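Local coordinates for protein RavO (Legionella pneumophila subsp. pneumophila, PDB 6DM4) that binds a phosphotyrosine peptide of human Shc1 through the SH2 domain that makes up this chain, and so probably recognises phosphorylated host proteins, at residues E3-Y6 / K7-E11. Numbering follows the deposited sequence.
Sequences EKIY and KVMEE
M9 turns its sulfur back along the helix to meet both I5 and the ring of Y6, a Met-aromatic contact made obliquely. SD lies 5.4 Å from the centroid of the Y6 ring, 57° off its normal. The same sulfur packs against CG1 of I5 at 3.9 Å, the I5 and M9 chains lying alongside each other. The CG of M9 stands anti to its carbonyl carbon (chi1 -73°), laying the chain over the preceding turn with CG 3.3 Å from I5 O. I5 also covers one face of the tyrosine, its CG2 3.9 Å above the ring plane, over the centre. All this belongs to helix 4-13, the N-terminal helix of this SH2 construct, ahead of helices 25-34 and 101-119, likely counterparts of the canonical SH2 pair, with E3 at its N-cap position; I5 and V8 rest on I75 of strand 67-76, while I5, Y6 and M9 also pack on the second subunit. Three helical backbone hydrogen bonds (N-H of i+4 to O of i) link V8 to K4, M9 to I5 and E10 to Y6, the last 2.8 Å from N to O. K7 bends at chi2 and chi3, carrying NZ to 2.7 Å from E10 OE1, a salt bridge made from above the carboxylate plane. E10 OE2 is held by R23 and Y18 of the second subunit, whose W43 makes a cation-pi contact with K7.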
loop_
_atom_site.group_PDB
_atom_site.type_symbol
_atom_site.label_atom_id
_atom_site.label_comp_id
_atom_site.label_asym_id
_atom_site.label_seq_id
_atom_site.Cartn_x
_atom_site.Cartn_y
_atom_site.Cartn_z
ATOM N N GLU A 3 7.172 5.014 11.968
ATOM C CA GLU A 3 6.749 4.887 10.581
ATOM C C GLU A 3 6.694 3.437 10.122
ATOM O O GLU A 3 6.512 3.178 8.927
ATOM C CB GLU A 3 7.678 5.691 9.666
ATOM C CG GLU A 3 9.043 5.056 9.438
ATOM C CD GLU A 3 9.958 5.938 8.608
ATOM O OE1 GLU A 3 9.731 7.166 8.577
ATOM O OE2 GLU A 3 10.901 5.404 7.986
ATOM N N LYS A 4 6.838 2.484 11.044
ATOM C CA LYS A 4 6.861 1.082 10.647
ATOM C C LYS A 4 5.519 0.627 10.088
ATOM O O LYS A 4 5.469 -0.353 9.337
ATOM C CB LYS A 4 7.289 0.212 11.827
ATOM C CG LYS A 4 8.660 0.590 12.365
ATOM C CD LYS A 4 9.668 0.486 11.237
ATOM C CE LYS A 4 10.918 1.293 11.519
ATOM N NZ LYS A 4 10.734 2.309 12.580
ATOM N N ILE A 5 4.429 1.328 10.413
ATOM C CA ILE A 5 3.132 0.968 9.840
ATOM C C ILE A 5 3.151 1.134 8.327
ATOM O O ILE A 5 2.584 0.316 7.592
ATOM C CB ILE A 5 2.002 1.791 10.487
ATOM C CG1 ILE A 5 0.655 1.428 9.850
ATOM C CG2 ILE A 5 2.280 3.285 10.366
ATOM C CD1 ILE A 5 -0.526 2.066 10.531
ATOM N N TYR A 6 3.802 2.187 7.831
ATOM C CA TYR A 6 3.834 2.398 6.389
ATOM C C TYR A 6 4.673 1.339 5.687
ATOM O O TYR A 6 4.379 0.977 4.545
ATOM C CB TYR A 6 4.352 3.800 6.075
ATOM C CG TYR A 6 3.542 4.886 6.739
ATOM C CD1 TYR A 6 2.226 5.126 6.361
ATOM C CD2 TYR A 6 4.086 5.663 7.750
ATOM C CE1 TYR A 6 1.480 6.118 6.970
ATOM C CE2 TYR A 6 3.348 6.654 8.364
ATOM C CZ TYR A 6 2.047 6.877 7.970
ATOM O OH TYR A 6 1.313 7.867 8.582
ATOM N N LYS A 7 5.708 0.822 6.350
ATOM C CA LYS A 7 6.484 -0.251 5.739
ATOM C C LYS A 7 5.684 -1.549 5.689
ATOM O O LYS A 7 5.796 -2.313 4.721
ATOM C CB LYS A 7 7.801 -0.451 6.488
ATOM C CG LYS A 7 8.692 0.783 6.516
ATOM C CD LYS A 7 8.792 1.438 5.146
ATOM C CE LYS A 7 9.562 0.579 4.151
ATOM N NZ LYS A 7 9.383 1.092 2.766
ATOM N N VAL A 8 4.870 -1.817 6.714
ATOM C CA VAL A 8 4.015 -3.001 6.685
ATOM C C VAL A 8 2.931 -2.846 5.625
ATOM O O VAL A 8 2.616 -3.796 4.897
ATOM C CB VAL A 8 3.411 -3.265 8.077
ATOM C CG1 VAL A 8 2.511 -4.494 8.047
ATOM C CG2 VAL A 8 4.515 -3.443 9.113
ATOM N N MET A 9 2.350 -1.649 5.516
ATOM C CA MET A 9 1.353 -1.397 4.481
ATOM C C MET A 9 1.961 -1.527 3.095
ATOM O O MET A 9 1.330 -2.074 2.182
ATOM C CB MET A 9 0.744 -0.009 4.660
ATOM C CG MET A 9 -0.200 0.101 5.836
ATOM S SD MET A 9 -0.582 1.822 6.189
ATOM C CE MET A 9 -0.878 2.449 4.541
ATOM N N GLU A 10 3.182 -1.018 2.917
ATOM C CA GLU A 10 3.887 -1.184 1.649
ATOM C C GLU A 10 3.997 -2.656 1.280
ATOM O O GLU A 10 3.702 -3.048 0.145
ATOM C CB GLU A 10 5.278 -0.544 1.733
ATOM C CG GLU A 10 6.024 -0.452 0.397
ATOM C CD GLU A 10 7.529 -0.251 0.574
ATOM O OE1 GLU A 10 8.118 -0.923 1.444
ATOM O OE2 GLU A 10 8.126 0.576 -0.147
ATOM N N GLU A 11 4.415 -3.489 2.237
ATOM C CA GLU A 11 4.598 -4.910 1.966
ATOM C C GLU A 11 3.292 -5.557 1.522
ATOM O O GLU A 11 3.287 -6.411 0.629
ATOM C CB GLU A 11 5.146 -5.607 3.214
ATOM C CG GLU A 11 6.607 -6.020 3.104
ATOM C CD GLU A 11 7.139 -6.651 4.381
ATOM O OE1 GLU A 11 7.331 -5.923 5.377
ATOM O OE2 GLU A 11 7.368 -7.880 4.388
#